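Local coordinates for protein dihydropteroate synthase (Xanthomonas albilineans, PDB 6Q62) that probably catalyses the condensation of para-aminobenzoate with 6-hydroxymethyl-7,8-dihydropterin diphosphate to give 7,8-dihydropteroate, a precursor of folates, at residues A[130-133]-A[134-138]; A[173-176]-A[177-181]; A[195-198]-A[199-203]; A[249-252]-A[253-256]. One frame throughout, in Å; residues are numbered along the deposited sequence.

Contact 1: residues A[130-133]-A[134-138]; sequences ALDA and VADLR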
loop_
_atom_site.group_PDB
_atom_site.type_symbol
_atom_site.label_atom_id
_atom_site.label_comp_id
_atom_site.label_asym_id
_atom_site.label_seq_id
_atom_site.Cartn_x
_atom_site.Cartn_y
_atom_site.Cartn_z
ATOM N N ALA A 130 -20.810 14.332 -28.059
ATOM C CA ALA A 130 -20.584 14.025 -26.641
ATOM C C ALA A 130 -20.885 15.227 -25.719
ATOM O O ALA A 130 -21.502 15.046 -24.660
ATOM C CB ALA A 130 -19.155 13.522 -26.439
ATOM N N LEU A 131 -20.526 16.445 -26.142
ATOM C CA LEU A 131 -20.793 17.668 -25.350
ATOM C C LEU A 131 -22.295 17.874 -25.218
ATOM O O LEU A 131 -22.777 18.040 -24.116
ATOM C CB LEU A 131 -20.124 18.907 -25.949
ATOM C CG LEU A 131 -18.584 18.988 -25.889
ATOM C CD1 LEU A 131 -18.057 20.081 -26.840
ATOM C CD2 LEU A 131 -18.082 19.261 -24.468
ATOM N N ASP A 132 -23.068 17.754 -26.342
ATOM C CA ASP A 132 -24.525 17.866 -26.331
ATOM C C ASP A 132 -25.156 16.780 -25.444
ATOM O O ASP A 132 -26.078 17.076 -24.697
ATOM C CB ASP A 132 -25.036 17.729 -27.773
ATOM C CG ASP A 132 -26.509 17.979 -28.011
ATOM O OD1 ASP A 132 -26.957 19.100 -27.759
ATOM O OD2 ASP A 132 -27.196 17.054 -28.514
ATOM N N ALA A 133 -24.683 15.516 -25.536
ATOM C CA ALA A 133 -25.248 14.456 -24.690
ATOM C C ALA A 133 -25.035 14.752 -23.188
ATOM O O ALA A 133 -25.982 14.735 -22.392
ATOM C CB ALA A 133 -24.657 13.091 -25.069
ATOM N N VAL A 134 -23.819 15.058 -22.793
ATOM C CA VAL A 134 -23.575 15.298 -21.366
ATOM C C VAL A 134 -24.334 16.552 -20.883
ATOM O O VAL A 134 -24.936 16.487 -19.796
ATOM C CB VAL A 134 -22.070 15.293 -21.019
ATOM C CG1 VAL A 134 -21.835 15.648 -19.574
ATOM C CG2 VAL A 134 -21.476 13.923 -21.323
ATOM N N ALA A 135 -24.412 17.632 -21.725
ATOM C CA ALA A 135 -25.156 18.837 -21.343
ATOM C C ALA A 135 -26.640 18.480 -21.112
ATOM O O ALA A 135 -27.208 18.908 -20.117
ATOM C CB ALA A 135 -25.010 19.909 -22.405
ATOM N N ASP A 136 -27.232 17.611 -21.983
ATOM C CA ASP A 136 -28.622 17.162 -21.861
ATOM C C ASP A 136 -28.852 16.222 -20.708
ATOM O O ASP A 136 -29.922 16.228 -20.087
ATOM C CB ASP A 136 -29.034 16.396 -23.137
ATOM C CG ASP A 136 -29.362 17.220 -24.364
ATOM O OD1 ASP A 136 -29.376 18.459 -24.256
ATOM O OD2 ASP A 136 -29.605 16.611 -25.443
ATOM N N LEU A 137 -27.894 15.302 -20.485
ATOM C CA LEU A 137 -28.078 14.264 -19.481
ATOM C C LEU A 137 -27.959 14.727 -18.033
ATOM O O LEU A 137 -28.510 14.064 -17.157
ATOM C CB LEU A 137 -27.128 13.088 -19.754
ATOM C CG LEU A 137 -27.437 12.326 -21.066
ATOM C CD1 LEU A 137 -26.258 11.459 -21.493
ATOM C CD2 LEU A 137 -28.745 11.518 -20.961
ATOM N N ARG A 138 -27.258 15.830 -17.775
ATOM C CA ARG A 138 -27.103 16.413 -16.432
ATOM C C ARG A 138 -26.533 15.419 -15.410
ATOM O O ARG A 138 -27.040 15.282 -14.293
ATOM C CB ARG A 138 -28.425 17.057 -15.946
ATOM C CG ARG A 138 -28.928 18.157 -16.887
ATOM C CD ARG A 138 -29.981 19.003 -16.198
ATOM N NE ARG A 138 -30.800 19.758 -17.144
ATOM C CZ ARG A 138 -30.463 20.935 -17.663
ATOM N NH1 ARG A 138 -29.299 21.498 -17.354
ATOM N NH2 ARG A 138 -31.279 21.550 -18.509
HETATM O O HOH W 1 -26.907 20.488 -25.400
#
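Four consecutive i to i+4 backbone bonds tie A130-A133 to V134-L137 in one short helix, among them V134 N to A130 O at 3.0 Å and L137 N to A133 O at 2.8 Å. One turn apart on the outer side, D132 and D136 bring their carboxylates close, OD2 of D132 lying 3.9 Å from OD2 of D136, with the two planes turned 64° against each other. A chi1 of -173° swings the carboxylate of D132 outward and undoes the backward slant of its CB, which brings OD2 near D136. Two like charges this near would repel, but R109 of helix 105-114 makes a salt bridge through NH2 to OD2 of both. A water spans the other oxygens, donating to OD1 of D132 at 2.7 Å and only weakly to OD1 of D136. The inner side is apolar: L137 sets CD1 4.2 Å from the CB of A133, where a small residue lets helix 105-114 come close. V134 reaches I119 of strand 118-121, and R138, with positive phi (56°), leaves the helix. Helix 130-137 thereby forms the crossover of a beta-alpha-beta unit between parallel strands 118-121 and 141-144, as in a TIM barrel.

Contact 2: residues A[173-176]-A[177-181]; sequences RIFA and AEMAG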
loop_
_atom_site.group_PDB
_atom_site.type_symbol
_atom_site.label_atom_id
_atom_site.label_comp_id
_atom_site.label_asym_id
_atom_site.label_seq_id
_atom_site.Cartn_x
_atom_site.Cartn_y
_atom_site.Cartn_z
ATOM N N ARG A 173 -10.399 21.326 -21.936
ATOM C CA ARG A 173 -11.603 20.492 -21.919
ATOM C C ARG A 173 -12.614 20.951 -20.876
ATOM O O ARG A 173 -13.812 20.876 -21.142
ATOM C CB ARG A 173 -11.265 18.999 -21.765
ATOM C CG ARG A 173 -10.345 18.448 -22.855
ATOM C CD ARG A 173 -10.820 18.779 -24.285
ATOM N NE ARG A 173 -12.199 18.313 -24.532
ATOM C CZ ARG A 173 -12.996 18.830 -25.464
ATOM N NH1 ARG A 173 -14.219 18.347 -25.642
ATOM N NH2 ARG A 173 -12.571 19.827 -26.229
ATOM N N ILE A 174 -12.149 21.456 -19.710
ATOM C CA ILE A 174 -13.071 22.007 -18.694
ATOM C C ILE A 174 -13.816 23.191 -19.361
ATOM O O ILE A 174 -15.026 23.308 -19.224
ATOM C CB ILE A 174 -12.303 22.498 -17.407
ATOM C CG1 ILE A 174 -11.772 21.270 -16.590
ATOM C CG2 ILE A 174 -13.223 23.375 -16.494
ATOM C CD1 ILE A 174 -10.655 21.653 -15.576
ATOM N N PHE A 175 -13.071 24.067 -20.040
ATOM C CA PHE A 175 -13.606 25.253 -20.719
ATOM C C PHE A 175 -14.623 24.847 -21.794
ATOM O O PHE A 175 -15.726 25.391 -21.793
ATOM C CB PHE A 175 -12.447 26.104 -21.265
ATOM C CG PHE A 175 -12.849 27.363 -21.989
ATOM C CD1 PHE A 175 -13.192 28.511 -21.284
ATOM C CD2 PHE A 175 -12.929 27.387 -23.374
ATOM C CE1 PHE A 175 -13.594 29.669 -21.959
ATOM C CE2 PHE A 175 -13.311 28.551 -24.050
ATOM C CZ PHE A 175 -13.618 29.690 -23.336
ATOM N N ALA A 176 -14.276 23.878 -22.665
ATOM C CA ALA A 176 -15.171 23.332 -23.700
ATOM C C ALA A 176 -16.457 22.796 -23.084
ATOM O O ALA A 176 -17.544 23.074 -23.587
ATOM C CB ALA A 176 -14.460 22.237 -24.461
ATOM N N ALA A 177 -16.340 22.053 -21.964
ATOM C CA ALA A 177 -17.524 21.535 -21.271
ATOM C C ALA A 177 -18.380 22.650 -20.691
ATOM O O ALA A 177 -19.603 22.633 -20.856
ATOM C CB ALA A 177 -17.104 20.549 -20.181
ATOM N N GLU A 178 -17.758 23.634 -20.009
ATOM C CA GLU A 178 -18.520 24.771 -19.434
ATOM C C GLU A 178 -19.234 25.579 -20.520
ATOM O O GLU A 178 -20.409 25.931 -20.357
ATOM C CB GLU A 178 -17.601 25.687 -18.627
ATOM C CG GLU A 178 -17.232 25.075 -17.282
ATOM C CD GLU A 178 -16.647 26.132 -16.375
ATOM O OE1 GLU A 178 -15.409 26.307 -16.391
ATOM O OE2 GLU A 178 -17.436 26.830 -15.699
ATOM N N MET A 179 -18.529 25.842 -21.630
ATOM C CA MET A 179 -19.094 26.584 -22.762
ATOM C C MET A 179 -20.259 25.844 -23.444
ATOM O O MET A 179 -21.126 26.506 -24.000
ATOM C CB MET A 179 -18.016 26.965 -23.791
ATOM C CG MET A 179 -17.064 28.070 -23.339
ATOM S SD MET A 179 -17.786 29.495 -22.495
ATOM C CE MET A 179 -18.743 30.211 -23.839
ATOM N N ALA A 180 -20.307 24.489 -23.361
ATOM C CA ALA A 180 -21.384 23.660 -23.898
ATOM C C ALA A 180 -22.588 23.619 -22.940
ATOM O O ALA A 180 -23.602 23.010 -23.252
ATOM C CB ALA A 180 -20.886 22.242 -24.166
ATOM N N GLY A 181 -22.451 24.238 -21.766
ATOM C CA GLY A 181 -23.548 24.252 -20.805
ATOM C C GLY A 181 -23.482 23.165 -19.752
ATOM O O GLY A 181 -24.474 22.911 -19.059
#
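F175 and M179, one turn apart on the exposed side of helix 162-179, run alongside each other and point the same way. The CG of M179 sits over one face of the phenyl ring, 3.9 Å from the centroid of the F175 ring and 16° off its normal, a CH-pi contact. Bends in the M179 chain at chi2 (-43°) and chi3 (-67°) carry the sulfur obliquely past the ring, SD lying 4.6 Å from the centroid of the F175 ring in a Met-aromatic contact, while the terminal methyl turns away. This is the loose side of the contact, where a flexible, polarisable methionine can lie against an aromatic face toward solvent.

The backbone beneath is regular as far as M179, whose N reaches F175 O at 2.8 Å; the next bond, A180 N to A176 O, is weak. G181 then takes positive phi and closes a Schellman motif, its N bonding to E178 O at 3.0 Å. Glycine fits because a side chain at these angles would press on the preceding carbonyl oxygen.

The tight side faces inward. I174 is buried against L187 and I189 of strand 187-190, and the small A177 lets the helix lie near L187 as well. Toward helix 130-137, where R173 touches L131, the methyl of A176 lies 3.4 Å above the plane of the R173 guanidinium, toward its rim, while R173 NE bonds to the carbonyl oxygen of A124. At the boundary between the two sides, E178 runs beside I174, with OE1 3.7 Å from I174 CG2, and its side chain touches K184.

Contact 3: residues A[195-198]-A[199-203]; sequences FGKS and TADNV. With 6GU (6-chloroguanine), chain E.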
loop_
_atom_site.group_PDB
_atom_site.type_symbol
_atom_site.label_atom_id
_atom_site.label_comp_id
_atom_site.label_asym_id
_atom_site.label_seq_id
_atom_site.Cartn_x
_atom_site.Cartn_y
_atom_site.Cartn_z
ATOM N N PHE A 195 -2.034 6.264 -20.876
ATOM C CA PHE A 195 -2.542 6.569 -22.224
ATOM C C PHE A 195 -1.563 7.479 -22.959
ATOM O O PHE A 195 -1.539 8.692 -22.718
ATOM C CB PHE A 195 -3.924 7.207 -22.136
ATOM C CG PHE A 195 -4.998 6.237 -21.732
ATOM C CD1 PHE A 195 -5.280 6.010 -20.386
ATOM C CD2 PHE A 195 -5.760 5.571 -22.690
ATOM C CE1 PHE A 195 -6.310 5.152 -20.008
ATOM C CE2 PHE A 195 -6.783 4.696 -22.308
ATOM C CZ PHE A 195 -7.044 4.490 -20.968
ATOM N N GLY A 196 -0.744 6.876 -23.810
ATOM C CA GLY A 196 0.281 7.586 -24.571
ATOM C C GLY A 196 1.306 8.242 -23.669
ATOM O O GLY A 196 1.645 9.410 -23.850
ATOM N N LYS A 197 1.739 7.502 -22.626
ATOM C CA LYS A 197 2.687 7.993 -21.629
ATOM C C LYS A 197 3.659 6.907 -21.236
ATOM O O LYS A 197 3.256 5.770 -21.025
ATOM C CB LYS A 197 1.955 8.505 -20.382
ATOM C CG LYS A 197 1.203 9.812 -20.609
ATOM C CD LYS A 197 0.091 9.965 -19.611
ATOM C CE LYS A 197 -0.817 11.120 -19.970
ATOM N NZ LYS A 197 -2.045 10.626 -20.631
ATOM N N SER A 198 4.946 7.250 -21.148
ATOM C CA SER A 198 5.973 6.292 -20.719
ATOM C C SER A 198 5.874 6.126 -19.203
ATOM O O SER A 198 5.188 6.919 -18.560
ATOM C CB SER A 198 7.358 6.835 -21.062
ATOM O OG SER A 198 7.621 8.035 -20.347
ATOM N N THR A 199 6.614 5.163 -18.615
ATOM C CA THR A 199 6.661 5.017 -17.150
ATOM C C THR A 199 7.148 6.332 -16.525
ATOM O O THR A 199 6.517 6.814 -15.587
ATOM C CB THR A 199 7.503 3.792 -16.739
ATOM O OG1 THR A 199 6.912 2.642 -17.325
ATOM C CG2 THR A 199 7.579 3.592 -15.225
ATOM N N ALA A 200 8.225 6.949 -17.085
ATOM C CA ALA A 200 8.761 8.216 -16.587
ATOM C C ALA A 200 7.683 9.309 -16.594
ATOM O O ALA A 200 7.599 10.081 -15.633
ATOM C CB ALA A 200 9.977 8.654 -17.424
ATOM N N ASP A 201 6.867 9.389 -17.680
ATOM C CA ASP A 201 5.778 10.381 -17.773
ATOM C C ASP A 201 4.740 10.113 -16.701
ATOM O O ASP A 201 4.219 11.054 -16.115
ATOM C CB ASP A 201 5.062 10.308 -19.126
ATOM C CG ASP A 201 5.880 10.696 -20.338
ATOM O OD1 ASP A 201 6.766 11.574 -20.202
ATOM O OD2 ASP A 201 5.604 10.150 -21.436
ATOM N N ASN A 202 4.390 8.844 -16.486
ATOM C CA ASN A 202 3.380 8.486 -15.471
ATOM C C ASN A 202 3.861 8.844 -14.057
ATOM O O ASN A 202 3.091 9.367 -13.246
ATOM C CB ASN A 202 3.053 7.012 -15.571
ATOM C CG ASN A 202 2.181 6.716 -16.762
ATOM O OD1 ASN A 202 1.249 7.449 -17.060
ATOM N ND2 ASN A 202 2.479 5.668 -17.489
ATOM N N VAL A 203 5.154 8.597 -13.776
ATOM C CA VAL A 203 5.751 8.917 -12.477
ATOM C C VAL A 203 5.769 10.440 -12.274
ATOM O O VAL A 203 5.410 10.918 -11.195
ATOM C CB VAL A 203 7.156 8.276 -12.342
ATOM C CG1 VAL A 203 7.875 8.766 -11.082
ATOM C CG2 VAL A 203 7.058 6.755 -12.341
HETATM CL CL6 6GU E . -6.774 5.737 -16.006
HETATM N N1 6GU E . -9.051 6.705 -16.192
HETATM C C2 6GU E . -10.339 6.673 -16.724
HETATM N N2 6GU E . -11.061 7.748 -16.443
HETATM N N3 6GU E . -10.868 5.662 -17.503
HETATM C C4 6GU E . -9.983 4.639 -17.766
HETATM C C5 6GU E . -8.649 4.614 -17.280
HETATM C C6 6GU E . -8.294 5.680 -16.514
HETATM N N7 6GU E . -8.017 3.460 -17.738
HETATM C C8 6GU E . -8.995 2.823 -18.495
HETATM N N9 6GU E . -10.178 3.494 -18.528
#
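NZ of K197, whose chain packs on D201 and N202, is gripped by several groups at once: it donates to F195 O at 2.9 Å and also bonds to G192 O, P191 O and H145 ND1, so that a long lysine ties the loop together from within. Nearer the backbone, K197 crosses D201 and N202 at about a right angle, its CB 3.8 Å from the CB of D201 and 3.6 Å from OD1 of N202. N202 fastens the loop further through OD1 to G194 N, and its ND2 bonds to S228.

S198 and D201 exchange two bonds. The backbone N of S198 donates to OD2 of D201 at 3.0 Å, a nearly straight bond (167°) that meets the oxygen on its anti side and 34° out of the carboxylate plane. In return, D201 N donates to OG of S198 at 3.1 Å. The hydroxyl is set for this by chi1 of 63°, which tucks it between the backbone N and the carbonyl carbon and turns it over the first turn of the helix. Serine supplies a compact acceptor for an amide that has no earlier helical carbonyl to bond, and aspartate is long enough to reach back to the serine N; the helix dipole would probably steady its negative charge. The first regular helical bond follows, N202 N to S198 O at 2.9 Å.

Earlier in the same loop, F195 presents its ring edge to the bound 6-chloroguanine, with CE1 3.3 Å from N7 of the ligand. A capping box thus starts helix 199-207 directly after the loop that contributes F195 to the 6-chloroguanine pocket.

Contact 4: residues A[249-252]-A[253-256]; sequences HLLA and AQRG
L251 O accepts two bonds from R255: the backbone N at 3.0 Å, and NH1 of the side chain at 3.4 Å, the latter weak. With CG opposite its own carbonyl carbon (chi1 -78°) and the chain extended from CG to NE, the arginine runs alongside L251 and brings NH1 back over the last turn, where the guanidinium meets L251 O with its edge, in plane. The methylenes pass that oxygen, and NH1 comes to rest 3.6 Å from L251 CD2. Earlier carbonyls are served more regularly, H249 O by A253 N and L250 O by Q254 N, both at 2.9 Å.

At its end helix 242-254 is closed by a Schellman motif: A257 N bonds to A252 O and G256 N to A253 O, with G256 at positive phi, where a side chain would collide with the preceding carbonyl oxygen. R255 N is shared between L251 O and, weakly, A252 O, and both bonds are bent (133° and 125°).

Two polar side chains find their partners further away. H249 bonds through NE2 to L223 N, while Q254 pairs its amide with Q254 of the second subunit, NE2 to OE1. Beside that amide, L250 packs on L250 of the second subunit. The small A252 and A253 let strand 259-262 and helix 265-279 approach, touching L260 and W275 respectively.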
loop_
_atom_site.group_PDB
_atom_site.type_symbol
_atom_site.label_atom_id
_atom_site.label_comp_id
_atom_site.label_asym_id
_atom_site.label_seq_id
_atom_site.Cartn_x
_atom_site.Cartn_y
_atom_site.Cartn_z
ATOM N N HIS A 249 -2.059 4.075 -5.796
ATOM C CA HIS A 249 -3.331 4.718 -5.474
ATOM C C HIS A 249 -3.300 5.451 -4.151
ATOM O O HIS A 249 -3.847 6.557 -4.053
ATOM C CB HIS A 249 -4.484 3.731 -5.588
ATOM C CG HIS A 249 -4.730 3.390 -7.033
ATOM N ND1 HIS A 249 -4.638 2.100 -7.497
ATOM C CD2 HIS A 249 -4.980 4.217 -8.082
ATOM C CE1 HIS A 249 -4.867 2.165 -8.804
ATOM N NE2 HIS A 249 -5.055 3.429 -9.202
ATOM N N LEU A 250 -2.616 4.882 -3.137
ATOM C CA LEU A 250 -2.441 5.618 -1.874
ATOM C C LEU A 250 -1.638 6.880 -2.095
ATOM O O LEU A 250 -2.018 7.936 -1.592
ATOM C CB LEU A 250 -1.752 4.694 -0.845
ATOM C CG LEU A 250 -1.463 5.322 0.520
ATOM C CD1 LEU A 250 -2.748 5.910 1.142
ATOM C CD2 LEU A 250 -0.860 4.292 1.445
ATOM N N LEU A 251 -0.546 6.812 -2.894
ATOM C CA LEU A 251 0.252 7.998 -3.198
ATOM C C LEU A 251 -0.582 9.047 -3.933
ATOM O O LEU A 251 -0.479 10.233 -3.619
ATOM C CB LEU A 251 1.510 7.629 -4.044
ATOM C CG LEU A 251 2.535 6.747 -3.339
ATOM C CD1 LEU A 251 3.617 6.321 -4.327
ATOM C CD2 LEU A 251 3.148 7.472 -2.111
ATOM N N ALA A 252 -1.465 8.609 -4.857
ATOM C CA ALA A 252 -2.323 9.545 -5.590
ATOM C C ALA A 252 -3.285 10.250 -4.636
ATOM O O ALA A 252 -3.462 11.484 -4.710
ATOM C CB ALA A 252 -3.110 8.791 -6.670
ATOM N N ALA A 253 -3.892 9.483 -3.729
ATOM C CA ALA A 253 -4.812 10.022 -2.723
ATOM C C ALA A 253 -4.079 11.034 -1.813
ATOM O O ALA A 253 -4.602 12.128 -1.551
ATOM C CB ALA A 253 -5.380 8.884 -1.900
ATOM N N GLN A 254 -2.841 10.720 -1.402
ATOM C CA GLN A 254 -2.054 11.658 -0.588
ATOM C C GLN A 254 -1.738 12.933 -1.355
ATOM O O GLN A 254 -1.614 14.003 -0.755
ATOM C CB GLN A 254 -0.740 10.989 -0.167
ATOM C CG GLN A 254 -0.967 9.855 0.827
ATOM C CD GLN A 254 0.326 9.190 1.187
ATOM O OE1 GLN A 254 1.254 9.083 0.367
ATOM N NE2 GLN A 254 0.419 8.743 2.436
ATOM N N ARG A 255 -1.640 12.827 -2.704
ATOM C CA ARG A 255 -1.311 13.942 -3.572
ATOM C C ARG A 255 -2.542 14.669 -4.142
ATOM O O ARG A 255 -2.380 15.504 -5.020
ATOM C CB ARG A 255 -0.326 13.516 -4.661
ATOM C CG ARG A 255 1.091 13.432 -4.095
ATOM C CD ARG A 255 2.007 12.468 -4.808
ATOM N NE ARG A 255 3.311 12.384 -4.141
ATOM C CZ ARG A 255 3.591 11.685 -3.043
ATOM N NH1 ARG A 255 2.634 11.008 -2.407
ATOM N NH2 ARG A 255 4.819 11.692 -2.545
ATOM N N GLY A 256 -3.716 14.420 -3.563
ATOM C CA GLY A 256 -4.934 15.154 -3.865
ATOM C C GLY A 256 -6.020 14.459 -4.661
ATOM O O GLY A 256 -7.121 15.013 -4.776
#

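The four contacts follow one another along the chain, around the parallel strands of the pterin-binding TIM-barrel family. Contacts 1, 2 and 4 lie at the C-terminal ends of helices, contact 3 at the start of one. Contacts 1 and 2 are neighbours, centres 11 Å apart: L131 CD2 packs on A176 O and A177 CA, joining helices 130-137 and 162-179, and A135 CB meets A180 O in the turn that follows. Contacts 3 and 4 do not touch, their centres about 17 Å apart. Contact 4 lies across the chain's centre from contact 1, about 30 Å between centres. Contact 3 supplies F195 to the ligand pocket; contacts 3 and 4 both reach the second subunit, contact 4 through four residues.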